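PDB 7LQX: glycosyl hydrolase BlGH5_18 from Bifidobacterium longum subsp. infantis, which probably hydrolyses glycosidic bonds during N-glycan breakdown, as a subfamily 18 member of glycoside hydrolase family 5. Local coordinates for residues M52-R56 and I93-M99; V87-H92 and E148-A154; D61-P67 and M99-V105. One frame throughout, in Å; residues are numbered along the deposited sequence. Where two conformers were deposited one is given.

How the contacts relate
The chain lays down a (β/α)8 barrel, and the three contacts tie neighbouring parts of it together. Residues 52-56, on helix 45-57, meet 93-99 at the end of helix 81-96, which closes contact 1. Inside that loop strand 62-65 begins contact 3, completed by strand 100-104 just after contact 1 is made; the two share Met99. Residues 87-92 open contact 2, which closes last, at 148-154, ahead of strand 155-159. Each pair of contacts therefore crosses, and none nests. Contact 1 ties outer helix to outer helix and contact 3 strand to strand; contact 2 binds helix 81-96 to 148-154, where Ala154 O bonds to Ala101 N of strand 100-104, joining contact 2 to contact 3.

Contact 1: residues M52-R56 and I93-M99; sequences MRRIR and IAGEQGM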
loop_
_atom_site.group_PDB
_atom_site.type_symbol
_atom_site.label_atom_id
_atom_site.label_comp_id
_atom_site.label_asym_id
_atom_site.label_seq_id
_atom_site.Cartn_x
_atom_site.Cartn_y
_atom_site.Cartn_z
HETATM N N MSE A 52 26.747 -7.881 1.988
HETATM C CA MSE A 52 27.621 -6.817 2.456
HETATM C C MSE A 52 29.092 -7.181 2.345
HETATM O O MSE A 52 29.927 -6.327 2.044
HETATM C CB MSE A 52 27.304 -6.470 3.910
HETATM C CG MSE A 52 25.948 -5.866 4.109
HETATM SE SE MSE A 52 25.758 -4.091 3.401
HETATM C CE MSE A 52 23.955 -3.731 4.069
ATOM N N ARG A 53 29.414 -8.449 2.608
ATOM C CA ARG A 53 30.787 -8.906 2.434
ATOM C C ARG A 53 31.237 -8.712 0.991
ATOM O O ARG A 53 32.330 -8.196 0.731
ATOM C CB ARG A 53 30.900 -10.371 2.852
ATOM C CG ARG A 53 32.314 -10.922 2.810
ATOM C CD ARG A 53 32.341 -12.423 3.087
ATOM N NE ARG A 53 31.806 -13.191 1.964
ATOM C CZ ARG A 53 32.511 -13.529 0.885
ATOM N NH1 ARG A 53 33.783 -13.169 0.780
ATOM N NH2 ARG A 53 31.942 -14.222 -0.094
ATOM N N ARG A 54 30.392 -9.097 0.035
ATOM C CA ARG A 54 30.767 -8.976 -1.371
ATOM C C ARG A 54 30.854 -7.517 -1.806
ATOM O O ARG A 54 31.741 -7.149 -2.585
ATOM C CB ARG A 54 29.779 -9.771 -2.221
ATOM C CG ARG A 54 29.855 -11.261 -1.900
ATOM C CD ARG A 54 29.110 -12.139 -2.882
ATOM N NE ARG A 54 29.017 -13.509 -2.378
ATOM C CZ ARG A 54 28.564 -14.541 -3.082
ATOM N NH1 ARG A 54 28.511 -15.746 -2.532
ATOM N NH2 ARG A 54 28.174 -14.371 -4.338
ATOM N N ILE A 55 29.947 -6.674 -1.313
ATOM C CA ILE A 55 30.015 -5.242 -1.597
ATOM C C ILE A 55 31.309 -4.655 -1.047
ATOM O O ILE A 55 32.019 -3.916 -1.740
ATOM C CB ILE A 55 28.773 -4.539 -1.018
ATOM C CG1 ILE A 55 27.527 -4.950 -1.805
ATOM C CG2 ILE A 55 28.969 -3.025 -1.024
ATOM C CD1 ILE A 55 26.236 -4.638 -1.088
ATOM N N ARG A 56 31.642 -4.983 0.205
ATOM C CA ARG A 56 32.881 -4.472 0.782
ATOM C C ARG A 56 34.083 -4.901 -0.050
ATOM O O ARG A 56 35.044 -4.138 -0.211
ATOM C CB ARG A 56 33.036 -4.972 2.221
ATOM C CG ARG A 56 34.390 -4.662 2.870
ATOM C CD ARG A 56 34.661 -3.165 3.000
ATOM N NE ARG A 56 35.989 -2.899 3.559
ATOM C CZ ARG A 56 37.115 -2.853 2.845
ATOM N NH1 ARG A 56 37.091 -3.051 1.534
ATOM N NH2 ARG A 56 38.277 -2.606 3.442
ATOM N N ILE A 93 25.038 -4.560 10.372
ATOM C CA ILE A 93 25.769 -5.526 9.560
ATOM C C ILE A 93 26.698 -4.822 8.580
ATOM O O ILE A 93 27.840 -5.245 8.374
ATOM C CB ILE A 93 24.781 -6.472 8.851
ATOM C CG1 ILE A 93 24.067 -7.355 9.875
ATOM C CG2 ILE A 93 25.504 -7.311 7.817
ATOM C CD1 ILE A 93 22.884 -8.135 9.305
ATOM N N ALA A 94 26.225 -3.751 7.941
ATOM C CA ALA A 94 27.120 -2.966 7.096
ATOM C C ALA A 94 28.374 -2.562 7.862
ATOM O O ALA A 94 29.495 -2.697 7.357
ATOM C CB ALA A 94 26.381 -1.734 6.575
ATOM N N GLY A 95 28.203 -2.094 9.100
ATOM C CA GLY A 95 29.347 -1.691 9.896
ATOM C C GLY A 95 30.258 -2.852 10.243
ATOM O O GLY A 95 31.486 -2.710 10.233
ATOM N N GLU A 96 29.672 -4.010 10.567
ATOM C CA GLU A 96 30.481 -5.188 10.855
ATOM C C GLU A 96 31.278 -5.601 9.631
ATOM O O GLU A 96 32.369 -6.171 9.757
ATOM C CB GLU A 96 29.586 -6.341 11.310
ATOM C CG GLU A 96 28.934 -6.127 12.665
ATOM C CD GLU A 96 27.980 -7.250 13.054
ATOM O OE1 GLU A 96 27.272 -7.782 12.169
ATOM O OE2 GLU A 96 27.941 -7.602 14.254
ATOM N N GLN A 97 30.752 -5.322 8.442
ATOM C CA GLN A 97 31.433 -5.641 7.200
ATOM C C GLN A 97 32.268 -4.478 6.683
ATOM O O GLN A 97 32.650 -4.481 5.507
ATOM C CB GLN A 97 30.428 -6.125 6.150
ATOM C CG GLN A 97 29.632 -7.358 6.577
ATOM C CD GLN A 97 30.512 -8.562 6.858
ATOM O OE1 GLN A 97 31.480 -8.822 6.144
ATOM N NE2 GLN A 97 30.180 -9.301 7.911
ATOM N N GLY A 98 32.546 -3.481 7.531
ATOM C CA GLY A 98 33.543 -2.469 7.243
ATOM C C GLY A 98 33.055 -1.213 6.559
ATOM O O GLY A 98 33.881 -0.454 6.035
HETATM N N MSE A 99 31.756 -0.947 6.571
HETATM C CA MSE A 99 31.204 0.161 5.806
HETATM C C MSE A 99 30.279 1.062 6.605
HETATM O O MSE A 99 29.660 0.641 7.582
HETATM C CB MSE A 99 30.440 -0.391 4.598
HETATM C CG MSE A 99 31.317 -1.189 3.664
HETATM SE SE MSE A 99 30.403 -1.762 2.086
HETATM C CE MSE A 99 29.247 -3.059 2.893
#
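Two neighbouring outer helices of the (β/α)8 barrel, 45-57 and 81-96, meet where Met52 and Arg56 pack on Gln97 and Met99. Both methionines are selenomethionines in this crystal. With its chain bent at chi2 (-70°), Met52 brings SE to 4.0 Å from Ala94 CB, while nearer its root Met52 CB sits 3.6 Å from Gln97 CG. Ile93 CG2 comes in crosswise against Met52 CG. Met99 reaches back the other way: its CE lies 3.7 Å from Met52 SE and touches the backbone at Met52 O, and its SE is 3.7 Å from Ile55 CG2. The chain turns back here as helix 81-96 ends in a Schellman motif, with Met99 N bonded to Ala94 O and Gly98 N to Gly95 O. Gly98, at positive phi, is its C-prime residue, and a CB there would crowd Arg56 NE and jam against Gln97 O. Arg56 runs its aliphatic part over this turn, placing CG 3.2 Å from Gln97 O and CD 3.9 Å from Met99 CG. Gln97 OE1 rests against Arg53 CB at 3.7 Å, while the Arg53 guanidinium turns off to Glu50. On the barrel side, Val63 of strand 62-65 touches Met52, Ala94 and Met99.

Contact 2: residues V87-H92 and E148-A154; sequences VRRMVH and ELAQEPA
Arg88 and Glu152 meet in a nearly straight salt bridge, Arg88 NE to Glu152 OE2 at 2.8 Å with an N-H...O angle of 175°. The acceptor lies in the guanidinium plane and offers its anti lone pair. The other oxygen, Glu152 OE1, takes His92 ND1 at 2.7 Å; it is in the plane of the imidazole, which stands at 81° to the carboxylate. Held by two donors, one on each oxygen, the buried Glu152 has little freedom to turn. Its chain stretched out to NE, with CG opposite the backbone N (chi1 -178°), Arg88 reaches across, and its NH1 forms a second, more bent salt bridge with Glu148 OE1, 2.9 Å away and out of the carboxylate plane. Gln151 CB and Glu148 O lie over one guanidinium face, and a water links Arg88 NH2 to Gln151 OE1, while Gln151 NE2 bonds to Gly147 O. Next to this network Leu149 CD2 presses on Arg88 CA at 3.6 Å and also meets Val87 CG1 and Val91 CG2. Strand 100-104 supports Val91 and Leu149 through Val103. Such a helix, bound to the type I turn Leu149-Glu152 before the next strand, belongs to the outer layer of a (β/α)8 barrel.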
loop_
_atom_site.group_PDB
_atom_site.type_symbol
_atom_site.label_atom_id
_atom_site.label_comp_id
_atom_site.label_asym_id
_atom_site.label_seq_id
_atom_site.Cartn_x
_atom_site.Cartn_y
_atom_site.Cartn_z
ATOM N N VAL A 87 15.892 -2.209 10.377
ATOM C CA VAL A 87 16.762 -1.216 9.745
ATOM C C VAL A 87 18.066 -1.089 10.523
ATOM O O VAL A 87 19.156 -1.056 9.942
ATOM C CB VAL A 87 16.057 0.145 9.609
ATOM C CG1 VAL A 87 16.979 1.141 8.899
ATOM C CG2 VAL A 87 14.751 0.001 8.859
ATOM N N ARG A 88 17.972 -1.010 11.853
ATOM C CA ARG A 88 19.175 -0.897 12.670
ATOM C C ARG A 88 20.081 -2.103 12.467
ATOM O O ARG A 88 21.308 -1.961 12.396
ATOM C CB ARG A 88 18.800 -0.727 14.144
ATOM C CG ARG A 88 19.996 -0.564 15.066
ATOM C CD ARG A 88 19.604 -0.221 16.489
ATOM N NE ARG A 88 20.787 -0.220 17.342
ATOM C CZ ARG A 88 20.788 0.048 18.641
ATOM N NH1 ARG A 88 19.660 0.367 19.262
ATOM N NH2 ARG A 88 21.930 0.008 19.313
ATOM N N ARG A 89 19.496 -3.297 12.349
ATOM C CA ARG A 89 20.301 -4.494 12.146
ATOM C C ARG A 89 21.039 -4.434 10.815
ATOM O O ARG A 89 22.210 -4.818 10.726
ATOM C CB ARG A 89 19.420 -5.743 12.224
ATOM C CG ARG A 89 20.164 -7.037 11.934
ATOM C CD ARG A 89 21.021 -7.506 13.087
ATOM N NE ARG A 89 21.493 -8.870 12.863
ATOM C CZ ARG A 89 20.726 -9.954 12.958
ATOM N NH1 ARG A 89 19.442 -9.839 13.268
ATOM N NH2 ARG A 89 21.241 -11.156 12.740
HETATM N N MSE A 90 20.374 -3.955 9.769
HETATM C CA MSE A 90 21.019 -3.874 8.465
HETATM C C MSE A 90 22.193 -2.899 8.508
HETATM O O MSE A 90 23.252 -3.173 7.940
HETATM C CB MSE A 90 20.007 -3.471 7.402
HETATM C CG MSE A 90 20.596 -3.448 6.010
HETATM SE SE MSE A 90 19.292 -3.098 4.654
HETATM C CE MSE A 90 18.393 -4.761 4.692
ATOM N N VAL A 91 21.985 -1.764 9.179
ATOM C CA VAL A 91 23.067 -0.812 9.410
ATOM C C VAL A 91 24.192 -1.466 10.200
ATOM O O VAL A 91 25.374 -1.325 9.866
ATOM C CB VAL A 91 22.523 0.437 10.128
ATOM C CG1 VAL A 91 23.671 1.295 10.617
ATOM C CG2 VAL A 91 21.587 1.195 9.214
ATOM N N HIS A 92 23.832 -2.183 11.268
ATOM C CA HIS A 92 24.817 -2.856 12.101
ATOM C C HIS A 92 25.666 -3.812 11.280
ATOM O O HIS A 92 26.890 -3.869 11.451
ATOM C CB HIS A 92 24.099 -3.602 13.225
ATOM C CG HIS A 92 25.015 -4.131 14.281
ATOM N ND1 HIS A 92 25.669 -3.312 15.174
ATOM C CD2 HIS A 92 25.389 -5.396 14.582
ATOM C CE1 HIS A 92 26.405 -4.052 15.985
ATOM N NE2 HIS A 92 26.253 -5.319 15.646
ATOM N N GLU A 148 17.196 5.377 17.207
ATOM C CA GLU A 148 17.782 4.040 17.202
ATOM C C GLU A 148 19.055 3.997 16.363
ATOM O O GLU A 148 20.081 3.462 16.797
ATOM C CB GLU A 148 16.751 3.025 16.696
ATOM C CG GLU A 148 15.631 2.755 17.689
ATOM C CD GLU A 148 16.138 2.095 18.950
ATOM O OE1 GLU A 148 16.941 1.147 18.835
ATOM O OE2 GLU A 148 15.762 2.540 20.055
ATOM N N LEU A 149 19.015 4.571 15.161
ATOM C CA LEU A 149 20.159 4.463 14.267
ATOM C C LEU A 149 21.361 5.244 14.782
ATOM O O LEU A 149 22.502 4.851 14.528
ATOM C CB LEU A 149 19.777 4.945 12.873
ATOM C CG LEU A 149 18.710 4.126 12.144
ATOM C CD1 LEU A 149 18.439 4.765 10.797
ATOM C CD2 LEU A 149 19.132 2.674 12.002
ATOM N N ALA A 150 21.131 6.340 15.514
ATOM C CA ALA A 150 22.227 7.109 16.086
ATOM C C ALA A 150 23.076 6.287 17.044
ATOM O O ALA A 150 24.213 6.674 17.335
ATOM C CB ALA A 150 21.661 8.317 16.827
ATOM N N GLN A 151 22.549 5.167 17.543
ATOM C CA GLN A 151 23.302 4.295 18.438
ATOM C C GLN A 151 24.261 3.372 17.698
ATOM O O GLN A 151 25.047 2.677 18.352
ATOM C CB GLN A 151 22.334 3.499 19.315
ATOM C CG GLN A 151 21.448 4.391 20.181
ATOM C CD GLN A 151 20.401 3.616 20.948
ATOM O OE1 GLN A 151 20.714 2.639 21.633
ATOM N NE2 GLN A 151 19.146 4.042 20.836
ATOM N N GLU A 152 24.247 3.377 16.361
ATOM C CA GLU A 152 25.134 2.529 15.577
ATOM C C GLU A 152 26.320 3.336 15.082
ATOM O O GLU A 152 26.118 4.302 14.331
ATOM C CB GLU A 152 24.377 1.968 14.376
ATOM C CG GLU A 152 23.316 0.942 14.723
ATOM C CD GLU A 152 23.894 -0.321 15.332
ATOM O OE1 GLU A 152 25.046 -0.674 15.011
ATOM O OE2 GLU A 152 23.188 -0.968 16.137
ATOM N N PRO A 153 27.560 2.961 15.412
ATOM C CA PRO A 153 28.706 3.744 14.919
ATOM C C PRO A 153 28.785 3.856 13.406
ATOM O O PRO A 153 29.334 4.844 12.898
ATOM C CB PRO A 153 29.921 2.994 15.488
ATOM C CG PRO A 153 29.393 2.284 16.691
ATOM C CD PRO A 153 27.963 1.934 16.393
ATOM N N ALA A 154 28.248 2.882 12.666
ATOM C CA ALA A 154 28.340 2.912 11.214
ATOM C C ALA A 154 27.335 3.858 10.579
ATOM O O ALA A 154 27.460 4.159 9.386
ATOM C CB ALA A 154 28.099 1.517 10.634
HETATM O O HOH W 1 21.954 -0.228 22.157
HETATM O O HOH W 2 25.358 -0.084 18.747
#

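Contact 3: residues D61-P67 and M99-V105; sequences DHVRVFP and MDAYVDV
Arg64 and Asp104 face the barrel interior from adjoining parallel strands. Arg64 CB starts 4.1 Å from Tyr102 O. With CG anti to the backbone N (chi1 -179°) and the chain extended, both CG and CD pass alongside Asp104 OD1, and the guanidinium then grips the carboxylate side-on. Arg64 NE donates to Asp104 OD1 at 2.8 Å and Arg64 NH2 to Asp104 OD2 at 2.7 Å, each oxygen being met from above the carboxylate plane. Phe66 CE1 sits 3.4 Å above the centre of the guanidinium plane, so the phenyl edge, not its face, covers the group. The remaining nitrogen, NH1, bonds to Asn29 and Glu276. A leucine at Arg64 would probably leave the buried Asp104 carboxylate without its cationic mate and deprive Glu276 of a salt-bridge partner.

In the parallel backbone ladder Val63 O accepts Tyr102 N and Tyr102 O accepts Val65 N. On the Arg64 face, Tyr102 forms an offset edge-to-face pair with the His62 imidazole, centroids 5.7 Å apart and planes at 83°. His62 ND1 is held by Asp61 OD1 at 2.8 Å and its NE2 by Thr310; Asp61 also forms salt bridges with Arg23 and Arg25. The reverse face is apolar: Val63 CG2 meets Ala101 CB at 4.1 Å and Pro67 CD meets Val103 CG1 at 3.9 Å, against helix 81-96. In family 5 hydrolases the seventh barrel strand ends at the nucleophile, and Glu276 lies on the seventh strand, 272-277, so it is probably that residue. Asp104 would then be a second-shell residue positioning an arginine that probably lines the active site.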
loop_
_atom_site.group_PDB
_atom_site.type_symbol
_atom_site.label_atom_id
_atom_site.label_comp_id
_atom_site.label_asym_id
_atom_site.label_seq_id
_atom_site.Cartn_x
_atom_site.Cartn_y
_atom_site.Cartn_z
ATOM N N ASP A 61 33.035 1.818 0.571
ATOM C CA ASP A 61 33.098 2.334 1.928
ATOM C C ASP A 61 31.732 2.660 2.517
ATOM O O ASP A 61 31.659 3.006 3.699
ATOM C CB ASP A 61 34.031 3.551 1.996
ATOM C CG ASP A 61 33.584 4.683 1.098
ATOM O OD1 ASP A 61 32.513 5.258 1.365
ATOM O OD2 ASP A 61 34.297 4.985 0.124
ATOM N N HIS A 62 30.650 2.552 1.746
ATOM C CA HIS A 62 29.335 2.823 2.307
ATOM C C HIS A 62 28.248 2.174 1.470
ATOM O O HIS A 62 28.451 1.807 0.309
ATOM C CB HIS A 62 29.049 4.333 2.410
ATOM C CG HIS A 62 28.833 5.002 1.084
ATOM N ND1 HIS A 62 29.869 5.511 0.337
ATOM C CD2 HIS A 62 27.704 5.241 0.371
ATOM C CE1 HIS A 62 29.390 6.034 -0.780
ATOM N NE2 HIS A 62 28.079 5.885 -0.784
ATOM N N VAL A 63 27.074 2.075 2.090
ATOM C CA VAL A 63 25.838 1.684 1.439
ATOM C C VAL A 63 24.757 2.707 1.762
ATOM O O VAL A 63 24.774 3.359 2.811
ATOM C CB VAL A 63 25.375 0.276 1.878
ATOM C CG1 VAL A 63 26.344 -0.794 1.400
ATOM C CG2 VAL A 63 25.195 0.200 3.390
ATOM N N ARG A 64 23.807 2.841 0.839
ATOM C CA ARG A 64 22.551 3.556 1.047
ATOM C C ARG A 64 21.445 2.513 1.123
ATOM O O ARG A 64 21.372 1.626 0.269
ATOM C CB ARG A 64 22.317 4.545 -0.098
ATOM C CG ARG A 64 21.051 5.376 -0.006
ATOM C CD ARG A 64 21.087 6.519 -1.016
ATOM N NE ARG A 64 19.777 7.155 -1.138
ATOM C CZ ARG A 64 19.093 7.287 -2.272
ATOM N NH1 ARG A 64 19.581 6.855 -3.427
ATOM N NH2 ARG A 64 17.908 7.873 -2.245
ATOM N N VAL A 65 20.620 2.586 2.162
ATOM C CA VAL A 65 19.625 1.549 2.392
ATOM C C VAL A 65 18.236 2.143 2.532
ATOM O O VAL A 65 18.056 3.290 2.953
ATOM C CB VAL A 65 19.980 0.656 3.599
ATOM C CG1 VAL A 65 21.379 0.082 3.426
ATOM C CG2 VAL A 65 19.877 1.444 4.889
ATOM N N PHE A 66 17.248 1.317 2.198
ATOM C CA PHE A 66 15.877 1.741 1.953
ATOM C C PHE A 66 14.840 0.893 2.673
ATOM O O PHE A 66 14.347 -0.095 2.117
ATOM C CB PHE A 66 15.579 1.678 0.450
ATOM C CG PHE A 66 16.544 2.447 -0.400
ATOM C CD1 PHE A 66 16.284 3.762 -0.715
ATOM C CD2 PHE A 66 17.702 1.866 -0.874
ATOM C CE1 PHE A 66 17.158 4.489 -1.493
ATOM C CE2 PHE A 66 18.589 2.588 -1.663
ATOM C CZ PHE A 66 18.312 3.898 -1.973
ATOM N N PRO A 67 14.437 1.280 3.884
ATOM C CA PRO A 67 13.224 0.699 4.476
ATOM C C PRO A 67 11.990 1.135 3.697
ATOM O O PRO A 67 12.021 2.070 2.893
ATOM C CB PRO A 67 13.217 1.260 5.902
ATOM C CG PRO A 67 13.974 2.542 5.795
ATOM C CD PRO A 67 15.033 2.310 4.758
HETATM N N MSE A 99 31.756 -0.947 6.571
HETATM C CA MSE A 99 31.204 0.161 5.806
HETATM C C MSE A 99 30.279 1.062 6.605
HETATM O O MSE A 99 29.660 0.641 7.582
HETATM C CB MSE A 99 30.440 -0.391 4.598
HETATM C CG MSE A 99 31.317 -1.189 3.664
HETATM SE SE MSE A 99 30.403 -1.762 2.086
HETATM C CE MSE A 99 29.247 -3.059 2.893
ATOM N N ASP A 100 30.187 2.316 6.165
ATOM C CA ASP A 100 29.204 3.253 6.681
ATOM C C ASP A 100 27.852 3.002 6.024
ATOM O O ASP A 100 27.754 2.374 4.967
ATOM C CB ASP A 100 29.646 4.686 6.404
ATOM C CG ASP A 100 30.901 5.046 7.153
ATOM O OD1 ASP A 100 30.947 4.792 8.371
ATOM O OD2 ASP A 100 31.848 5.545 6.520
ATOM N N ALA A 101 26.797 3.472 6.678
ATOM C CA ALA A 101 25.453 3.343 6.139
ATOM C C ALA A 101 24.732 4.680 6.198
ATOM O O ALA A 101 24.810 5.393 7.201
ATOM C CB ALA A 101 24.658 2.279 6.904
ATOM N N TYR A 102 24.067 5.019 5.100
ATOM C CA TYR A 102 23.151 6.146 4.983
ATOM C C TYR A 102 21.760 5.572 4.744
ATOM O O TYR A 102 21.603 4.620 3.978
ATOM C CB TYR A 102 23.581 7.033 3.804
ATOM C CG TYR A 102 24.929 7.678 4.029
ATOM C CD1 TYR A 102 26.095 6.975 3.794
ATOM C CD2 TYR A 102 25.031 8.970 4.525
ATOM C CE1 TYR A 102 27.331 7.541 4.036
ATOM C CE2 TYR A 102 26.267 9.551 4.763
ATOM C CZ TYR A 102 27.415 8.829 4.516
ATOM O OH TYR A 102 28.653 9.388 4.759
ATOM N N VAL A 103 20.748 6.103 5.431
ATOM C CA VAL A 103 19.402 5.530 5.395
ATOM C C VAL A 103 18.432 6.562 4.837
ATOM O O VAL A 103 18.454 7.723 5.254
ATOM C CB VAL A 103 18.960 5.094 6.805
ATOM C CG1 VAL A 103 17.537 4.558 6.788
ATOM C CG2 VAL A 103 19.905 4.060 7.368
ATOM N N ASP A 104 17.572 6.144 3.906
ATOM C CA ASP A 104 16.478 6.980 3.424
ATOM C C ASP A 104 15.220 6.609 4.208
ATOM O O ASP A 104 14.873 5.423 4.286
ATOM C CB ASP A 104 16.194 6.734 1.942
ATOM C CG ASP A 104 17.120 7.491 1.017
ATOM O OD1 ASP A 104 18.351 7.442 1.204
ATOM O OD2 ASP A 104 16.603 8.121 0.066
ATOM N N VAL A 105 14.509 7.607 4.748
ATOM C CA VAL A 105 13.448 7.293 5.707
ATOM C C VAL A 105 12.161 6.842 5.019
ATOM O O VAL A 105 11.586 5.820 5.408
ATOM C CB VAL A 105 13.178 8.441 6.696
ATOM C CG1 VAL A 105 12.036 8.050 7.648
ATOM C CG2 VAL A 105 14.432 8.782 7.470
HETATM O O HOH W 3 10.260 3.932 4.138
#